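Beta-ketoacyl-[acyl-carrier-protein] synthase FabY (Pseudomonas aeruginosa, PDB 4CW4) catalyses the condensation of acetyl-CoA with malonyl-acyl carrier protein to acetoacetyl-ACP, the primer with which bacterial fatty acid synthesis begins. Local coordinates at residues Gly16-Ala21 with Ala199-Arg204; Gly227-Gln232 with His477-Ala482; Ala287-Asn292 with Val308-Ser313; Ser366-Val371 with Ser483-Ile488. All blocks are in the same frame, centred on the assembly; numbering follows the deposited sequence. Where two conformers were deposited one is given.

Contact 1. Residues Gly16-Ala21 with Ala199-Arg204; sequences GGYNAA and ATDAIR
The carboxylate of Asp201 is gripped from both of its oxygens. OD2 of Asp201 accepts the backbone N-H of Gly17 at 2.9 Å, N to OD2, with an N-H...O angle of 154°, and it does so through the anti lone pair, on the side away from OD1. OD1 in turn takes hydrogen bonds from Ser25 OG and Tyr585 OH, so strand, loop and a distant helix converge on one acid. With its CG swung anti to the backbone N (chi1 -173°), Asp201 sends the carboxylate off helix 190-204 and across the end of strand 10-19.

Glycines make this approach possible. The CA atoms of Gly16 and Ala202 lie only 3.8 Å apart, and the CB of Ala202 rests 3.6 Å from the N of Gly16; with no side chain on Gly16 and just a methyl on Ala202, the strand and helix axes close to 5.6 Å. Gly17 follows with backbone angles that suit glycine alone. Beyond it, the Tyr18 ring passes obliquely by Asp201, its CE2 being 4.2 Å from Asp201 CB, while the ring also meets that of Phe177.

Asp201 is buried, and the hydrogen bonds named come from neutral N-H and O-H groups; the side chain of Arg23 also touches it. Such surroundings could stabilise an ionised carboxylate here.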
loop_
_atom_site.group_PDB
_atom_site.type_symbol
_atom_site.label_atom_id
_atom_site.label_comp_id
_atom_site.label_asym_id
_atom_site.label_seq_id
_atom_site.Cartn_x
_atom_site.Cartn_y
_atom_site.Cartn_z
ATOM N N GLY A 16 -13.372 -14.765 9.239
ATOM C CA GLY A 16 -12.505 -15.909 9.373
ATOM C C GLY A 16 -11.062 -15.530 9.232
ATOM O O GLY A 16 -10.762 -14.378 8.913
ATOM N N GLY A 17 -10.180 -16.498 9.441
ATOM C CA GLY A 17 -8.757 -16.228 9.359
ATOM C C GLY A 17 -7.983 -17.019 10.386
ATOM O O GLY A 17 -8.534 -17.900 11.042
ATOM N N TYR A 18 -6.706 -16.676 10.533
ATOM C CA TYR A 18 -5.755 -17.413 11.363
ATOM C C TYR A 18 -4.745 -16.474 11.987
ATOM O O TYR A 18 -4.152 -15.621 11.307
ATOM C CB TYR A 18 -5.023 -18.478 10.539
ATOM C CG TYR A 18 -5.984 -19.522 10.016
ATOM C CD1 TYR A 18 -6.353 -20.613 10.797
ATOM C CD2 TYR A 18 -6.554 -19.398 8.753
ATOM C CE1 TYR A 18 -7.253 -21.554 10.343
ATOM C CE2 TYR A 18 -7.481 -20.317 8.307
ATOM C CZ TYR A 18 -7.814 -21.398 9.100
ATOM O OH TYR A 18 -8.722 -22.341 8.669
ATOM N N ASN A 19 -4.561 -16.648 13.288
ATOM C CA ASN A 19 -3.476 -16.007 14.016
ATOM C C ASN A 19 -2.985 -16.944 15.106
ATOM O O ASN A 19 -3.320 -18.140 15.078
ATOM C CB ASN A 19 -3.893 -14.630 14.534
ATOM C CG ASN A 19 -5.026 -14.678 15.531
ATOM O OD1 ASN A 19 -5.269 -15.689 16.182
ATOM N ND2 ASN A 19 -5.683 -13.541 15.705
ATOM N N ALA A 20 -2.197 -16.433 16.042
ATOM C CA ALA A 20 -1.593 -17.279 17.067
ATOM C C ALA A 20 -2.623 -17.965 17.952
ATOM O O ALA A 20 -2.286 -18.921 18.643
ATOM C CB ALA A 20 -0.620 -16.461 17.914
ATOM N N ALA A 21 -3.870 -17.489 17.948
ATOM C CA ALA A 21 -4.918 -18.101 18.778
ATOM C C ALA A 21 -5.664 -19.225 18.046
ATOM O O ALA A 21 -6.446 -19.940 18.653
ATOM C CB ALA A 21 -5.909 -17.037 19.263
ATOM N N ALA A 199 -9.114 -16.285 3.567
ATOM C CA ALA A 199 -10.258 -15.827 2.797
ATOM C C ALA A 199 -11.291 -16.934 2.670
ATOM O O ALA A 199 -12.491 -16.679 2.761
ATOM C CB ALA A 199 -9.835 -15.311 1.431
ATOM N N THR A 200 -10.833 -18.161 2.450
ATOM C CA THR A 200 -11.767 -19.269 2.327
ATOM C C THR A 200 -12.534 -19.429 3.631
ATOM O O THR A 200 -13.754 -19.598 3.611
ATOM C CB THR A 200 -11.080 -20.599 1.973
ATOM O OG1 THR A 200 -10.514 -20.525 0.660
ATOM C CG2 THR A 200 -12.087 -21.747 2.020
ATOM N N ASP A 201 -11.825 -19.390 4.759
ATOM C CA ASP A 201 -12.490 -19.525 6.071
ATOM C C ASP A 201 -13.594 -18.463 6.209
ATOM O O ASP A 201 -14.737 -18.786 6.580
ATOM C CB ASP A 201 -11.458 -19.391 7.190
ATOM C CG ASP A 201 -12.016 -19.676 8.557
ATOM O OD1 ASP A 201 -12.803 -20.640 8.721
ATOM O OD2 ASP A 201 -11.678 -18.923 9.486
ATOM N N ALA A 202 -13.283 -17.208 5.879
ATOM C CA ALA A 202 -14.280 -16.137 5.990
ATOM C C ALA A 202 -15.510 -16.369 5.091
ATOM O O ALA A 202 -16.655 -16.184 5.516
ATOM C CB ALA A 202 -13.649 -14.784 5.695
ATOM N N ILE A 203 -15.285 -16.749 3.840
ATOM C CA ILE A 203 -16.375 -16.920 2.885
ATOM C C ILE A 203 -17.259 -18.083 3.293
ATOM O O ILE A 203 -18.469 -18.009 3.226
ATOM C CB ILE A 203 -15.790 -17.154 1.467
ATOM C CG1 ILE A 203 -15.128 -15.869 0.970
ATOM C CG2 ILE A 203 -16.849 -17.659 0.489
ATOM C CD1 ILE A 203 -16.089 -14.695 0.774
ATOM N N ARG A 204 -16.646 -19.181 3.715
ATOM C CA ARG A 204 -17.418 -20.356 4.090
ATOM C C ARG A 204 -18.170 -20.161 5.408
ATOM O O ARG A 204 -19.174 -20.822 5.651
ATOM C CB ARG A 204 -16.520 -21.595 4.174
ATOM C CG ARG A 204 -15.933 -22.030 2.834
ATOM C CD ARG A 204 -15.271 -23.370 2.903
ATOM N NE ARG A 204 -14.603 -23.697 1.645
ATOM C CZ ARG A 204 -15.212 -24.204 0.574
ATOM N NH1 ARG A 204 -16.519 -24.466 0.601
ATOM N NH2 ARG A 204 -14.504 -24.471 -0.519
#

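Contact 2. Residues Gly227-Gln232 with His477-Ala482; sequences GSIMSQ and HSLATA
Leu479, which carries much of the contact with Ile229 and Met230, also lays its CD2 over one face of the His477 ring, 4.1 Å above the plane and offset toward the rim. ND1 of His477 accepts the backbone N-H of Leu479 at 3.1 Å, the donor tilted 31° from the ring plane. The ring of Phe361 meets the histidine as well, so the imidazole is held by both packing and a bond that fixes its rotation.

No hydrogen bond crosses the contact; the side chains that meet are apolar. CD1 of Ile229 touches CB of Leu479 at 3.9 Å, the two side chains crossing at about a right angle, and CG2 of Ile229 meets the CB of Ala480 at 3.8 Å. Ile229 has its CG1 wedged between the backbone N and the carbonyl carbon (chi1 68°), which turns both branches to the 477-482 loop. In one of its two conformers, the bent chain of Met230 brings CG to 3.9 Å from CD1 of Leu479. Small Ala480 lets the backbones come close, and Glu314 ties them polarly, OE1 accepting from the N-H groups of both Ile229 and Ala480. Phe260 of the second subunit packs on Ile229 and Met230.

Leu479 also touches Cys286, the two side chains being about 4 Å apart. Cys286, His439 and His477 probably form the Cys-His-His active site, as in KAS I/II enzymes of the thiolase fold.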
loop_
_atom_site.group_PDB
_atom_site.type_symbol
_atom_site.label_atom_id
_atom_site.label_comp_id
_atom_site.label_asym_id
_atom_site.label_seq_id
_atom_site.Cartn_x
_atom_site.Cartn_y
_atom_site.Cartn_z
ATOM N N GLY A 227 -4.225 -6.457 1.883
ATOM C CA GLY A 227 -2.837 -6.066 1.682
ATOM C C GLY A 227 -1.967 -6.338 2.894
ATOM O O GLY A 227 -2.397 -6.976 3.858
ATOM N N SER A 228 -0.721 -5.882 2.812
ATOM C CA SER A 228 0.250 -5.958 3.916
ATOM C C SER A 228 0.941 -4.603 4.002
ATOM O O SER A 228 0.921 -3.839 3.028
ATOM C CB SER A 228 1.301 -7.038 3.643
ATOM O OG SER A 228 2.039 -6.742 2.455
ATOM N N ILE A 229 1.536 -4.275 5.146
ATOM C CA ILE A 229 2.360 -3.067 5.197
ATOM C C ILE A 229 3.816 -3.276 4.822
ATOM O O ILE A 229 4.460 -2.330 4.392
ATOM C CB ILE A 229 2.301 -2.280 6.535
ATOM C CG1 ILE A 229 2.944 -3.036 7.706
ATOM C CG2 ILE A 229 0.866 -1.868 6.836
ATOM C CD1 ILE A 229 3.013 -2.167 8.989
ATOM N N MET A 230 4.351 -4.486 4.995
ATOM C CA MET A 230 5.775 -4.711 4.702
ATOM C C MET A 230 6.090 -5.010 3.241
ATOM O O MET A 230 7.248 -4.888 2.840
ATOM C CB MET A 230 6.346 -5.861 5.538
ATOM C CG MET A 230 6.197 -5.729 7.049
ATOM S SD MET A 230 6.982 -4.271 7.762
ATOM C CE MET A 230 8.644 -4.536 7.222
ATOM N N SER A 231 5.063 -5.357 2.459
ATOM C CA SER A 231 5.191 -6.184 1.247
ATOM C C SER A 231 5.518 -7.603 1.726
ATOM O O SER A 231 5.781 -7.815 2.914
ATOM C CB SER A 231 6.270 -5.673 0.275
ATOM O OG SER A 231 6.084 -4.295 -0.036
ATOM N N GLN A 232 5.485 -8.582 0.828
ATOM C CA GLN A 232 5.868 -9.944 1.187
ATOM C C GLN A 232 7.385 -10.022 1.079
ATOM O O GLN A 232 7.934 -9.983 -0.025
ATOM C CB GLN A 232 5.181 -10.985 0.296
ATOM C CG GLN A 232 3.662 -11.147 0.557
ATOM C CD GLN A 232 2.864 -9.945 0.091
ATOM O OE1 GLN A 232 2.238 -9.250 0.893
ATOM N NE2 GLN A 232 2.858 -9.715 -1.204
ATOM N N HIS A 477 1.441 -8.317 17.798
ATOM C CA HIS A 477 1.135 -7.228 16.892
ATOM C C HIS A 477 1.366 -7.670 15.454
ATOM O O HIS A 477 2.503 -7.780 15.007
ATOM C CB HIS A 477 2.057 -6.068 17.241
ATOM C CG HIS A 477 1.678 -4.780 16.600
ATOM N ND1 HIS A 477 0.869 -4.724 15.493
ATOM C CD2 HIS A 477 1.979 -3.498 16.917
ATOM C CE1 HIS A 477 0.673 -3.458 15.159
ATOM N NE2 HIS A 477 1.337 -2.693 16.005
ATOM N N SER A 478 0.283 -7.933 14.733
ATOM C CA SER A 478 0.363 -8.442 13.358
ATOM C C SER A 478 0.374 -7.342 12.298
ATOM O O SER A 478 0.116 -7.592 11.122
ATOM C CB SER A 478 -0.779 -9.420 13.084
ATOM O OG SER A 478 -2.016 -8.752 13.262
ATOM N N LEU A 479 0.725 -6.131 12.710
ATOM C CA LEU A 479 1.066 -5.059 11.773
ATOM C C LEU A 479 -0.194 -4.672 10.984
ATOM O O LEU A 479 -1.141 -4.185 11.592
ATOM C CB LEU A 479 2.257 -5.444 10.890
ATOM C CG LEU A 479 3.552 -5.837 11.618
ATOM C CD1 LEU A 479 4.696 -5.987 10.634
ATOM C CD2 LEU A 479 3.930 -4.854 12.734
ATOM N N ALA A 480 -0.230 -4.882 9.662
ATOM C CA ALA A 480 -1.444 -4.526 8.913
ATOM C C ALA A 480 -2.696 -5.137 9.525
ATOM O O ALA A 480 -3.745 -4.506 9.572
ATOM C CB ALA A 480 -1.370 -4.939 7.438
ATOM N N THR A 481 -2.576 -6.367 9.999
ATOM C CA THR A 481 -3.744 -7.133 10.406
ATOM C C THR A 481 -4.140 -6.851 11.853
ATOM O O THR A 481 -5.130 -7.384 12.338
ATOM C CB THR A 481 -3.440 -8.632 10.209
ATOM O OG1 THR A 481 -2.845 -8.798 8.920
ATOM C CG2 THR A 481 -4.688 -9.497 10.301
ATOM N N ALA A 482 -3.386 -5.991 12.527
ATOM C CA ALA A 482 -3.580 -5.811 13.962
ATOM C C ALA A 482 -5.025 -5.456 14.334
ATOM O O ALA A 482 -5.607 -6.033 15.242
ATOM C CB ALA A 482 -2.646 -4.769 14.498
#

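Contact 3. Residues Ala287-Asn292 with Val308-Ser313; sequences ATFLYN and VIVGNS
Helix 288-292 runs nearly antiparallel to strand 308-313, their axes 162° apart in direction and 7.7 Å from each other at the closest point. Phe289 lies with its ring edge against the strand: CE1 is 3.7 Å from CG1 of Val310, and CD1 sits 3.8 Å from the CA of Gly311. Its CG is anti to the backbone N (chi1 166°), which carries the ring alongside the strand.

Asn312 reaches up from the strand to the start of the helix. Its OD1 abuts CB of Phe289 at 3.2 Å, with the amide and ring planes 76° apart, and CG2 of Thr288 lies 3.4 Å from its ND2. The Asn292 amide comes from the opposite direction, and its ND2 makes weak bonds to Asn312 OD1 (3.4 Å) and to the carbonyl O of Gly311.

The stronger partners of these amides are backbone groups: Ile282 N donates to Asn292 OD1, and Asn312 ND2 donates to the O of Gly227. Asparagine, able to give and to accept, therefore satisfies buried main-chain groups, fastening the helix that follows Cys286, the probable nucleophile, to the strand.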
loop_
_atom_site.group_PDB
_atom_site.type_symbol
_atom_site.label_atom_id
_atom_site.label_comp_id
_atom_site.label_asym_id
_atom_site.label_seq_id
_atom_site.Cartn_x
_atom_site.Cartn_y
_atom_site.Cartn_z
ATOM N N ALA A 287 -2.367 0.740 11.742
ATOM C CA ALA A 287 -3.824 0.955 11.684
ATOM C C ALA A 287 -4.450 0.524 10.366
ATOM O O ALA A 287 -5.616 0.773 10.108
ATOM C CB ALA A 287 -4.142 2.392 11.962
ATOM N N THR A 288 -3.670 -0.158 9.535
ATOM C CA THR A 288 -4.070 -0.479 8.170
ATOM C C THR A 288 -5.449 -1.138 8.022
ATOM O O THR A 288 -6.219 -0.745 7.140
ATOM C CB THR A 288 -2.962 -1.334 7.500
ATOM O OG1 THR A 288 -1.867 -0.488 7.141
ATOM C CG2 THR A 288 -3.448 -2.066 6.262
ATOM N N PHE A 289 -5.785 -2.132 8.840
ATOM C CA PHE A 289 -7.063 -2.783 8.596
ATOM C C PHE A 289 -8.223 -1.802 8.697
ATOM O O PHE A 289 -9.154 -1.886 7.917
ATOM C CB PHE A 289 -7.285 -3.992 9.509
ATOM C CG PHE A 289 -8.706 -4.462 9.516
ATOM C CD1 PHE A 289 -9.198 -5.238 8.485
ATOM C CD2 PHE A 289 -9.561 -4.090 10.531
ATOM C CE1 PHE A 289 -10.490 -5.657 8.482
ATOM C CE2 PHE A 289 -10.874 -4.509 10.525
ATOM C CZ PHE A 289 -11.341 -5.289 9.498
ATOM N N LEU A 290 -8.162 -0.875 9.645
ATOM C CA LEU A 290 -9.215 0.113 9.777
ATOM C C LEU A 290 -9.258 1.042 8.563
ATOM O O LEU A 290 -10.323 1.513 8.204
ATOM C CB LEU A 290 -9.080 0.898 11.090
ATOM C CG LEU A 290 -9.377 0.120 12.384
ATOM C CD1 LEU A 290 -9.268 1.035 13.600
ATOM C CD2 LEU A 290 -10.756 -0.499 12.325
ATOM N N TYR A 291 -8.114 1.317 7.935
ATOM C CA TYR A 291 -8.125 2.081 6.700
ATOM C C TYR A 291 -8.861 1.340 5.571
ATOM O O TYR A 291 -9.669 1.930 4.842
ATOM C CB TYR A 291 -6.694 2.420 6.266
ATOM C CG TYR A 291 -5.959 3.483 7.071
ATOM C CD1 TYR A 291 -6.024 3.549 8.442
ATOM C CD2 TYR A 291 -5.164 4.408 6.433
ATOM C CE1 TYR A 291 -5.336 4.521 9.156
ATOM C CE2 TYR A 291 -4.469 5.372 7.135
ATOM C CZ TYR A 291 -4.564 5.424 8.499
ATOM O OH TYR A 291 -3.886 6.380 9.224
ATOM N N ASN A 292 -8.619 0.040 5.450
ATOM C CA ASN A 292 -9.365 -0.773 4.499
ATOM C C ASN A 292 -10.854 -0.793 4.885
ATOM O O ASN A 292 -11.738 -0.755 4.029
ATOM C CB ASN A 292 -8.817 -2.211 4.465
ATOM C CG ASN A 292 -7.576 -2.358 3.609
ATOM O OD1 ASN A 292 -7.368 -1.623 2.640
ATOM N ND2 ASN A 292 -6.764 -3.345 3.949
ATOM N N VAL A 308 -18.623 -6.807 0.465
ATOM C CA VAL A 308 -17.253 -6.359 0.613
ATOM C C VAL A 308 -16.467 -7.322 1.493
ATOM O O VAL A 308 -16.865 -7.625 2.616
ATOM C CB VAL A 308 -17.152 -4.946 1.245
ATOM C CG1 VAL A 308 -15.684 -4.502 1.283
ATOM C CG2 VAL A 308 -18.001 -3.938 0.497
ATOM N N ILE A 309 -15.338 -7.793 0.975
ATOM C CA ILE A 309 -14.420 -8.608 1.767
ATOM C C ILE A 309 -13.315 -7.660 2.189
ATOM O O ILE A 309 -12.640 -7.072 1.338
ATOM C CB ILE A 309 -13.850 -9.786 0.969
ATOM C CG1 ILE A 309 -14.921 -10.887 0.749
ATOM C CG2 ILE A 309 -12.679 -10.425 1.724
ATOM C CD1 ILE A 309 -16.118 -10.492 -0.111
ATOM N N VAL A 310 -13.165 -7.469 3.496
ATOM C CA VAL A 310 -12.170 -6.547 4.036
ATOM C C VAL A 310 -11.254 -7.291 4.987
ATOM O O VAL A 310 -11.722 -7.998 5.872
ATOM C CB VAL A 310 -12.823 -5.413 4.860
ATOM C CG1 VAL A 310 -11.784 -4.367 5.242
ATOM C CG2 VAL A 310 -13.988 -4.755 4.120
ATOM N N GLY A 311 -9.953 -7.134 4.829
ATOM C CA GLY A 311 -9.043 -7.796 5.742
ATOM C C GLY A 311 -7.602 -7.441 5.442
ATOM O O GLY A 311 -7.320 -6.413 4.814
ATOM N N ASN A 312 -6.689 -8.299 5.877
ATOM C CA ASN A 312 -5.260 -8.094 5.669
ATOM C C ASN A 312 -4.544 -9.418 5.888
ATOM O O ASN A 312 -5.095 -10.363 6.470
ATOM C CB ASN A 312 -4.714 -7.050 6.651
ATOM C CG ASN A 312 -4.968 -5.622 6.214
ATOM O OD1 ASN A 312 -5.767 -4.902 6.818
ATOM N ND2 ASN A 312 -4.285 -5.200 5.168
ATOM N N SER A 313 -3.295 -9.476 5.434
ATOM C CA SER A 313 -2.451 -10.619 5.661
ATOM C C SER A 313 -1.018 -10.148 5.831
ATOM O O SER A 313 -0.488 -9.467 4.955
ATOM C CB SER A 313 -2.500 -11.578 4.490
ATOM O OG SER A 313 -1.738 -12.726 4.831
#

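Contact 4. Residues Ser366-Val371 with Ser483-Ile488; sequences SSQYVV and SADQLI
Ser366 and Gln368 both donate to OD1 of Asp485, and this polar corner is the tight end of the contact. Ser366 OG donates at 2.7 Å, meeting the syn lone pair of Asp485 OD1; Gln368 NE2 meets the anti lone pair at 3.0 Å, with the amide and carboxylate planes 67° apart. Asn19 ND2 adds a third bond to the same oxygen, and OD2 accepts from Ser478 OG. A buried carboxylate so surrounded by neutral donors may well remain ionised. In one of its two conformers, Gln368 is bent at chi2 (-81°), bringing NE2 round to the acid while its OE1 accepts from Ser24 OG. Close by, the CB atoms of Gln368 and Ala484 meet at 3.6 Å; the small alanine lets strand and helix come close, and the bent amide lies against Ile488 CD1, 3.4 Å from Gln368 OE1.

The far end is looser and wholly apolar, though equally buried. CG1 of Val370 is 4.0 Å from CD2 of Leu487, at roughly a right angle, and 4.4 Å from CG1 of Ile488.

Segments 366-371 and 483-488 cross at 54°; strand 366-374 lies between strands 10-19 and 307-314. Ala484 and Leu487 also touch Phe289 of helix 288-301, whereas Tyr369, pointing away, packs against helix 190-204.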
loop_
_atom_site.group_PDB
_atom_site.type_symbol
_atom_site.label_atom_id
_atom_site.label_comp_id
_atom_site.label_asym_id
_atom_site.label_seq_id
_atom_site.Cartn_x
_atom_site.Cartn_y
_atom_site.Cartn_z
ATOM N N SER A 366 -0.638 -12.785 11.032
ATOM C CA SER A 366 -2.084 -12.976 11.050
ATOM C C SER A 366 -2.661 -12.659 9.705
ATOM O O SER A 366 -2.202 -11.734 9.029
ATOM C CB SER A 366 -2.738 -12.040 12.055
ATOM O OG SER A 366 -4.141 -12.292 12.145
ATOM N N SER A 367 -3.674 -13.417 9.310
ATOM C CA SER A 367 -4.515 -13.020 8.186
ATOM C C SER A 367 -5.947 -13.180 8.628
ATOM O O SER A 367 -6.333 -14.225 9.142
ATOM C CB SER A 367 -4.260 -13.836 6.919
ATOM O OG SER A 367 -5.074 -13.344 5.860
ATOM N N GLN A 368 -6.742 -12.139 8.403
ATOM C CA GLN A 368 -8.115 -12.051 8.894
ATOM C C GLN A 368 -8.962 -11.358 7.847
ATOM O O GLN A 368 -8.503 -10.396 7.246
ATOM C CB GLN A 368 -8.164 -11.203 10.165
ATOM C CG GLN A 368 -7.337 -11.686 11.335
ATOM C CD GLN A 368 -8.011 -12.772 12.123
ATOM O OE1 GLN A 368 -8.684 -13.638 11.563
ATOM N NE2 GLN A 368 -7.830 -12.743 13.434
ATOM N N TYR A 369 -10.199 -11.819 7.691
ATOM C CA TYR A 369 -11.178 -11.192 6.806
ATOM C C TYR A 369 -12.549 -11.105 7.463
ATOM O O TYR A 369 -12.960 -12.009 8.188
ATOM C CB TYR A 369 -11.286 -11.950 5.463
ATOM C CG TYR A 369 -10.040 -11.764 4.683
ATOM C CD1 TYR A 369 -9.821 -10.586 3.992
ATOM C CD2 TYR A 369 -9.034 -12.725 4.701
ATOM C CE1 TYR A 369 -8.642 -10.370 3.328
ATOM C CE2 TYR A 369 -7.858 -12.518 4.048
ATOM C CZ TYR A 369 -7.660 -11.346 3.366
ATOM O OH TYR A 369 -6.472 -11.096 2.704
ATOM N N VAL A 370 -13.253 -10.012 7.184
ATOM C CA VAL A 370 -14.680 -9.948 7.464
ATOM C C VAL A 370 -15.407 -9.804 6.138
ATOM O O VAL A 370 -14.876 -9.228 5.172
ATOM C CB VAL A 370 -15.079 -8.777 8.406
ATOM C CG1 VAL A 370 -14.473 -8.987 9.809
ATOM C CG2 VAL A 370 -14.705 -7.422 7.819
ATOM N N VAL A 371 -16.617 -10.341 6.094
ATOM C CA VAL A 371 -17.480 -10.213 4.926
ATOM C C VAL A 371 -18.600 -9.273 5.312
ATOM O O VAL A 371 -19.323 -9.546 6.256
ATOM C CB VAL A 371 -18.060 -11.561 4.485
ATOM C CG1 VAL A 371 -18.848 -11.406 3.194
ATOM C CG2 VAL A 371 -16.969 -12.595 4.328
ATOM N N SER A 483 -5.612 -4.485 13.650
ATOM C CA SER A 483 -6.950 -4.057 14.011
ATOM C C SER A 483 -8.029 -5.010 13.529
ATOM O O SER A 483 -9.145 -4.930 14.011
ATOM C CB SER A 483 -7.215 -2.601 13.613
ATOM O OG SER A 483 -6.932 -2.346 12.244
ATOM N N ALA A 484 -7.701 -5.931 12.636
ATOM C CA ALA A 484 -8.602 -7.037 12.326
ATOM C C ALA A 484 -8.602 -8.066 13.477
ATOM O O ALA A 484 -9.641 -8.575 13.846
ATOM C CB ALA A 484 -8.229 -7.714 11.005
ATOM N N ASP A 485 -7.439 -8.372 14.038
ATOM C CA ASP A 485 -7.391 -9.210 15.241
ATOM C C ASP A 485 -8.288 -8.609 16.337
ATOM O O ASP A 485 -8.989 -9.321 17.059
ATOM C CB ASP A 485 -5.959 -9.329 15.799
ATOM C CG ASP A 485 -5.017 -10.120 14.901
ATOM O OD1 ASP A 485 -5.473 -10.991 14.122
ATOM O OD2 ASP A 485 -3.789 -9.883 15.025
ATOM N N GLN A 486 -8.231 -7.284 16.485
ATOM C CA GLN A 486 -9.090 -6.585 17.448
ATOM C C GLN A 486 -10.576 -6.754 17.130
ATOM O O GLN A 486 -11.371 -7.134 17.996
ATOM C CB GLN A 486 -8.736 -5.090 17.527
ATOM C CG GLN A 486 -7.341 -4.780 18.050
ATOM C CD GLN A 486 -7.003 -3.296 17.882
ATOM O OE1 GLN A 486 -6.753 -2.817 16.779
ATOM N NE2 GLN A 486 -7.015 -2.573 18.959
ATOM N N LEU A 487 -10.962 -6.436 15.900
ATOM C CA LEU A 487 -12.362 -6.516 15.488
ATOM C C LEU A 487 -12.909 -7.921 15.694
ATOM O O LEU A 487 -13.981 -8.100 16.245
ATOM C CB LEU A 487 -12.522 -6.082 14.017
ATOM C CG LEU A 487 -13.959 -6.238 13.463
ATOM C CD1 LEU A 487 -14.952 -5.537 14.342
ATOM C CD2 LEU A 487 -14.090 -5.726 12.011
ATOM N N ILE A 488 -12.156 -8.926 15.299
ATOM C CA ILE A 488 -12.691 -10.269 15.375
ATOM C C ILE A 488 -12.839 -10.707 16.828
ATOM O O ILE A 488 -13.837 -11.343 17.185
ATOM C CB ILE A 488 -11.871 -11.221 14.505
ATOM C CG1 ILE A 488 -12.266 -10.998 13.038
ATOM C CG2 ILE A 488 -12.096 -12.671 14.914
ATOM C CD1 ILE A 488 -11.450 -11.754 12.074
#

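Overall arrangement
Three neighbouring antiparallel strands join contacts 1, 4 and 3: the Tyr18 N lies 2.8 Å from Ser367 O, and Val310 O the same distance from Val370 N. Helix 190-204 of contact 1 packs on one face of these strands, while the helices of contacts 3 and 4 lie on the other, as in the layered thiolase fold. The loops of contact 2 adjoin contacts 3 and 4: Ser478 OG is 2.7 Å from Asp485 OD2, and Gly227 O 2.9 Å from Asn312 ND2. Contact 2 holds His477 and adjoins Cys286; Thr288 and Asp485 each come within about 7 Å of a probable catalytic residue, side chain to side chain, Cys286 and His477 respectively. Contact 1 lies away from the active site, its centre about 16 Å from that of contact 2.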